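Local structure of hypothetical protein Atu2144 (Agrobacterium tumefaciens, 2ODF) at residues Ala57-Ala62 with Thr152-Thr157; Phe156-His161 with Glu225-Leu230. The protein is of unknown function but is probably an N-formylglutamate amidohydrolase-like enzyme that hydrolyses an amide bond in a small N-acylated substrate. All blocks are in the same frame, centred on the assembly; numbering follows the deposited sequence.

Contact 1: residues Ala57-Ala62 with Thr152-Thr157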
loop_
_atom_site.group_PDB
_atom_site.type_symbol
_atom_site.label_atom_id
_atom_site.label_comp_id
_atom_site.label_asym_id
_atom_site.label_seq_id
_atom_site.Cartn_x
_atom_site.Cartn_y
_atom_site.Cartn_z
ATOM N N ALA A 57 -1.687 19.661 9.922
ATOM C CA ALA A 57 -1.577 19.427 8.484
ATOM C C ALA A 57 -0.166 19.239 7.959
ATOM O O ALA A 57 -0.005 18.714 6.864
ATOM C CB ALA A 57 -2.243 20.553 7.718
ATOM N N TRP A 58 0.840 19.665 8.709
ATOM C CA TRP A 58 2.227 19.611 8.262
ATOM C C TRP A 58 3.186 19.879 9.421
ATOM O O TRP A 58 2.754 20.166 10.539
ATOM C CB TRP A 58 2.449 20.626 7.128
ATOM C CG TRP A 58 2.457 22.061 7.568
ATOM C CD1 TRP A 58 1.701 22.636 8.544
ATOM C CD2 TRP A 58 3.272 23.097 7.038
ATOM N NE1 TRP A 58 1.999 23.955 8.645
ATOM C CE2 TRP A 58 2.956 24.268 7.726
ATOM C CE3 TRP A 58 4.244 23.145 6.030
ATOM C CZ2 TRP A 58 3.580 25.488 7.449
ATOM C CZ3 TRP A 58 4.849 24.344 5.751
ATOM C CH2 TRP A 58 4.515 25.507 6.458
ATOM N N ASP A 59 4.479 19.728 9.157
ATOM C CA ASP A 59 5.543 20.150 10.085
ATOM C C ASP A 59 5.996 21.528 9.610
ATOM O O ASP A 59 6.819 21.640 8.676
ATOM C CB ASP A 59 6.739 19.198 10.029
ATOM C CG ASP A 59 6.485 17.872 10.690
ATOM O OD1 ASP A 59 5.302 17.509 10.954
ATOM O OD2 ASP A 59 7.488 17.137 10.889
ATOM N N PRO A 60 5.483 22.596 10.246
ATOM C CA PRO A 60 5.904 23.940 9.835
ATOM C C PRO A 60 7.399 24.126 10.004
ATOM O O PRO A 60 7.965 23.712 11.024
ATOM C CB PRO A 60 5.158 24.885 10.795
ATOM C CG PRO A 60 4.306 24.058 11.652
ATOM C CD PRO A 60 4.568 22.602 11.403
ATOM N N GLY A 61 8.028 24.698 8.989
ATOM C CA GLY A 61 9.457 24.970 9.016
ATOM C C GLY A 61 10.309 23.850 8.444
ATOM O O GLY A 61 11.422 24.096 8.048
ATOM N N ALA A 62 9.797 22.617 8.447
ATOM C CA ALA A 62 10.629 21.444 8.163
ATOM C C ALA A 62 11.147 21.395 6.715
ATOM O O ALA A 62 12.324 21.121 6.490
ATOM C CB ALA A 62 9.874 20.147 8.538
ATOM N N THR A 152 16.134 12.263 7.816
ATOM C CA THR A 152 14.775 12.808 7.756
ATOM C C THR A 152 14.635 14.065 8.639
ATOM O O THR A 152 15.264 14.197 9.703
ATOM C CB THR A 152 13.708 11.759 8.113
ATOM O OG1 THR A 152 13.631 11.590 9.523
ATOM C CG2 THR A 152 14.031 10.390 7.508
ATOM N N ILE A 153 13.810 14.993 8.162
ATOM C CA ILE A 153 13.656 16.305 8.803
ATOM C C ILE A 153 12.211 16.535 9.205
ATOM O O ILE A 153 11.300 16.513 8.359
ATOM C CB ILE A 153 14.080 17.467 7.841
ATOM C CG1 ILE A 153 15.501 17.267 7.292
ATOM C CG2 ILE A 153 13.899 18.816 8.501
ATOM C CD1 ILE A 153 16.621 17.249 8.329
ATOM N N HIS A 154 12.015 16.793 10.494
ATOM C CA HIS A 154 10.704 16.956 11.098
ATOM C C HIS A 154 10.703 18.185 12.025
ATOM O O HIS A 154 11.769 18.618 12.510
ATOM C CB HIS A 154 10.341 15.742 11.955
ATOM C CG HIS A 154 9.966 14.521 11.170
ATOM N ND1 HIS A 154 10.877 13.805 10.422
ATOM C CD2 HIS A 154 8.774 13.900 11.012
ATOM C CE1 HIS A 154 10.259 12.778 9.859
ATOM N NE2 HIS A 154 8.981 12.825 10.188
ATOM N N SER A 155 9.514 18.720 12.287
ATOM C CA SER A 155 9.333 19.680 13.375
ATOM C C SER A 155 8.212 19.230 14.273
ATOM O O SER A 155 7.343 18.405 13.886
ATOM C CB SER A 155 9.118 21.144 12.876
ATOM O OG SER A 155 7.846 21.366 12.282
ATOM N N PHE A 156 8.249 19.748 15.495
ATOM C CA PHE A 156 7.298 19.388 16.511
ATOM C C PHE A 156 6.814 20.615 17.250
ATOM O O PHE A 156 7.487 21.640 17.332
ATOM C CB PHE A 156 7.839 18.314 17.480
ATOM C CG PHE A 156 9.042 18.745 18.295
ATOM C CD1 PHE A 156 10.327 18.616 17.789
ATOM C CD2 PHE A 156 8.885 19.235 19.591
ATOM C CE1 PHE A 156 11.455 19.000 18.561
ATOM C CE2 PHE A 156 10.015 19.625 20.365
ATOM C CZ PHE A 156 11.292 19.472 19.834
ATOM N N THR A 157 5.600 20.490 17.746
ATOM C CA THR A 157 4.896 21.570 18.408
ATOM C C THR A 157 5.454 21.790 19.837
ATOM O O THR A 157 5.770 20.841 20.545
ATOM C CB THR A 157 3.392 21.235 18.392
ATOM O OG1 THR A 157 2.627 22.430 18.528
ATOM C CG2 THR A 157 3.063 20.256 19.470
#
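D59 and S155 face each other with CA atoms 5.0 Å apart where the loop 57-62, the lead-in to helix 62-73, crosses the C-terminal end of strand 149-156, an inner strand of the mixed alpha/beta sheet of this N-formylglutamate amidohydrolase family member. The two hydrogen bonds between them each pair a side chain with the other segment's backbone. The D59 carboxylate reaches the strand edge, where OD2 accepts the backbone N-H of S155 at 2.9 Å; the donor stands well above the carboxylate plane, 45° out of it. OD2 also lies against H154, 3.2 Å from its CA, while OD1 turns to H33 in a weak hydrogen bond and to R84 in a long, weak ion pair. Both oxygens of the buried carboxylate thus have partners. Further along, A62 opens the helix after G61 at its N-cap, and its CB packs 4.2 Å from I153 CG2, extending the apolar layer between helix and sheet. S155 returns a bond to the loop: with OG set between its own backbone N and carbonyl carbon (chi1 72°), the hydroxyl turns to P60 and donates to its carbonyl O at 2.7 Å, tilted from the carbonyl plane.

Contact 2: residues Phe156-His161 with Glu225-Leu230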
loop_
_atom_site.group_PDB
_atom_site.type_symbol
_atom_site.label_atom_id
_atom_site.label_comp_id
_atom_site.label_asym_id
_atom_site.label_seq_id
_atom_site.Cartn_x
_atom_site.Cartn_y
_atom_site.Cartn_z
ATOM N N PHE A 156 8.249 19.748 15.495
ATOM C CA PHE A 156 7.298 19.388 16.511
ATOM C C PHE A 156 6.814 20.615 17.250
ATOM O O PHE A 156 7.487 21.640 17.332
ATOM C CB PHE A 156 7.839 18.314 17.480
ATOM C CG PHE A 156 9.042 18.745 18.295
ATOM C CD1 PHE A 156 10.327 18.616 17.789
ATOM C CD2 PHE A 156 8.885 19.235 19.591
ATOM C CE1 PHE A 156 11.455 19.000 18.561
ATOM C CE2 PHE A 156 10.015 19.625 20.365
ATOM C CZ PHE A 156 11.292 19.472 19.834
ATOM N N THR A 157 5.600 20.490 17.746
ATOM C CA THR A 157 4.896 21.570 18.408
ATOM C C THR A 157 5.454 21.790 19.837
ATOM O O THR A 157 5.770 20.841 20.545
ATOM C CB THR A 157 3.392 21.235 18.392
ATOM O OG1 THR A 157 2.627 22.430 18.528
ATOM C CG2 THR A 157 3.063 20.256 19.470
ATOM N N PRO A 158 5.628 23.059 20.249
ATOM C CA PRO A 158 6.177 23.307 21.591
ATOM C C PRO A 158 5.308 22.860 22.774
ATOM O O PRO A 158 5.851 22.532 23.809
ATOM C CB PRO A 158 6.358 24.828 21.640
ATOM C CG PRO A 158 6.206 25.322 20.264
ATOM C CD PRO A 158 5.419 24.306 19.485
ATOM N N VAL A 159 3.983 22.888 22.639
ATOM C CA VAL A 159 3.092 22.405 23.708
ATOM C C VAL A 159 2.393 21.120 23.255
ATOM O O VAL A 159 1.751 21.102 22.198
ATOM C CB VAL A 159 2.027 23.462 24.093
ATOM C CG1 VAL A 159 1.012 22.868 25.079
ATOM C CG2 VAL A 159 2.690 24.723 24.658
ATOM N N TYR A 160 2.533 20.067 24.058
ATOM C CA TYR A 160 1.915 18.771 23.789
ATOM C C TYR A 160 1.261 18.254 25.075
ATOM O O TYR A 160 1.930 18.104 26.098
ATOM C CB TYR A 160 2.960 17.761 23.285
ATOM C CG TYR A 160 2.371 16.495 22.681
ATOM C CD1 TYR A 160 1.651 16.549 21.500
ATOM C CD2 TYR A 160 2.553 15.246 23.290
ATOM C CE1 TYR A 160 1.115 15.413 20.939
ATOM C CE2 TYR A 160 2.016 14.094 22.737
ATOM C CZ TYR A 160 1.296 14.187 21.558
ATOM O OH TYR A 160 0.737 13.067 20.967
ATOM N N HIS A 161 -0.053 18.038 25.017
ATOM C CA HIS A 161 -0.826 17.503 26.149
ATOM C C HIS A 161 -0.529 18.217 27.465
ATOM O O HIS A 161 -0.200 17.578 28.465
ATOM C CB HIS A 161 -0.574 15.993 26.293
ATOM C CG HIS A 161 -0.990 15.187 25.099
ATOM N ND1 HIS A 161 -0.583 13.884 24.900
ATOM C CD2 HIS A 161 -1.780 15.502 24.043
ATOM C CE1 HIS A 161 -1.101 13.434 23.769
ATOM N NE2 HIS A 161 -1.828 14.398 23.228
ATOM N N GLU A 225 14.375 16.123 14.724
ATOM C CA GLU A 225 13.200 16.843 15.179
ATOM C C GLU A 225 13.623 18.241 15.651
ATOM O O GLU A 225 14.551 18.366 16.442
ATOM C CB GLU A 225 12.585 16.088 16.352
ATOM C CG GLU A 225 11.688 14.953 15.968
ATOM C CD GLU A 225 10.323 15.377 15.537
ATOM O OE1 GLU A 225 10.109 16.544 15.182
ATOM O OE2 GLU A 225 9.445 14.508 15.517
ATOM N N ILE A 226 12.935 19.270 15.167
ATOM C CA ILE A 226 13.195 20.656 15.535
ATOM C C ILE A 226 11.926 21.254 16.107
ATOM O O ILE A 226 10.871 21.222 15.460
ATOM C CB ILE A 226 13.606 21.451 14.304
ATOM C CG1 ILE A 226 14.768 20.768 13.578
ATOM C CG2 ILE A 226 13.930 22.909 14.659
ATOM C CD1 ILE A 226 14.904 21.237 12.152
ATOM N N ARG A 227 11.989 21.843 17.300
ATOM C CA ARG A 227 10.794 22.466 17.868
ATOM C C ARG A 227 10.374 23.640 16.970
ATOM O O ARG A 227 11.205 24.479 16.606
ATOM C CB ARG A 227 11.034 22.886 19.319
ATOM C CG ARG A 227 9.766 23.023 20.138
ATOM C CD ARG A 227 10.072 23.472 21.561
ATOM N NE ARG A 227 10.651 24.822 21.567
ATOM C CZ ARG A 227 11.453 25.323 22.510
ATOM N NH1 ARG A 227 11.804 24.619 23.569
ATOM N NH2 ARG A 227 11.906 26.559 22.372
ATOM N N ASN A 228 9.091 23.710 16.590
ATOM C CA ASN A 228 8.762 24.497 15.388
ATOM C C ASN A 228 8.884 26.013 15.571
ATOM O O ASN A 228 9.069 26.724 14.602
ATOM C CB ASN A 228 7.425 24.080 14.721
ATOM C CG ASN A 228 6.201 24.500 15.496
ATOM O OD1 ASN A 228 6.161 25.601 16.048
ATOM N ND2 ASN A 228 5.148 23.626 15.510
ATOM N N ASP A 229 8.818 26.486 16.815
ATOM C CA ASP A 229 9.051 27.916 17.115
ATOM C C ASP A 229 10.453 28.408 16.769
ATOM O O ASP A 229 10.658 29.604 16.549
ATOM C CB ASP A 229 8.733 28.228 18.589
ATOM C CG ASP A 229 9.609 27.469 19.546
ATOM O OD1 ASP A 229 9.542 26.234 19.546
ATOM O OD2 ASP A 229 10.356 28.108 20.319
ATOM N N LEU A 230 11.404 27.486 16.668
ATOM C CA LEU A 230 12.779 27.818 16.357
ATOM C C LEU A 230 12.980 28.014 14.862
ATOM O O LEU A 230 14.024 28.479 14.421
ATOM C CB LEU A 230 13.712 26.716 16.868
ATOM C CG LEU A 230 13.725 26.463 18.372
ATOM C CD1 LEU A 230 14.488 25.153 18.674
ATOM C CD2 LEU A 230 14.316 27.656 19.125
HETATM O O HOH W 1 2.408 24.490 16.504
#
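Strand 149-156 ends running parallel to strand 220-227 in the mixed sheet, with a beta bridge between F156 and R227 (CA atoms 4.8 Å apart) just before 225-230 turns into a 3-10 segment. F156 is bonded through both its N-H and its carbonyl O: the N-H goes to I226 O at 3.0 Å, and the O accepts the N-H of N228 at 2.7 Å. Its ring is the main apolar surface here. A chi1 of 63° carries it across toward the neighbouring strand, with R227 CB above one face, a CH-pi contact 3.9 Å from the centroid. E225 OE1 meets the rim near the ring plane, 3.3 Å from CD1, the carboxylate turned almost perpendicular to the ring. Beyond the ring, the R227 chain bends at chi3, and its guanidinium takes D229 side-on in a salt bridge, NE to OD1 and NH2 to OD2, both oxygens using their syn lone pairs. P158 lies along this pair, its CG 3.5 Å from D229 OD1. T157 and N228 point the same way and share a water, which lies 2.9 Å from T157 OG1 and accepts a hydrogen bond from N228 ND2 at 3.0 Å.

In the fold
The two contacts lie side by side, centres about 8 Å apart, with contact 1 nearer the centre of the molecule. Strand 149-156 serves both: one lateral neighbour is strand 27-31, the other strand 220-227, and contact 2 forms along the latter. In chain order come the loop 57-62, strand 149-156 with the turn into strand 159-160, and finally 225-230. F156 and T157 belong to both contacts, and H154 O probably accepts a hydrogen bond from I226 N, carrying the strand pairing back from contact 2. Three chain regions distant in sequence thus converge at the C-terminal ends of adjacent parallel strands, where alpha/beta enzymes commonly place their active sites.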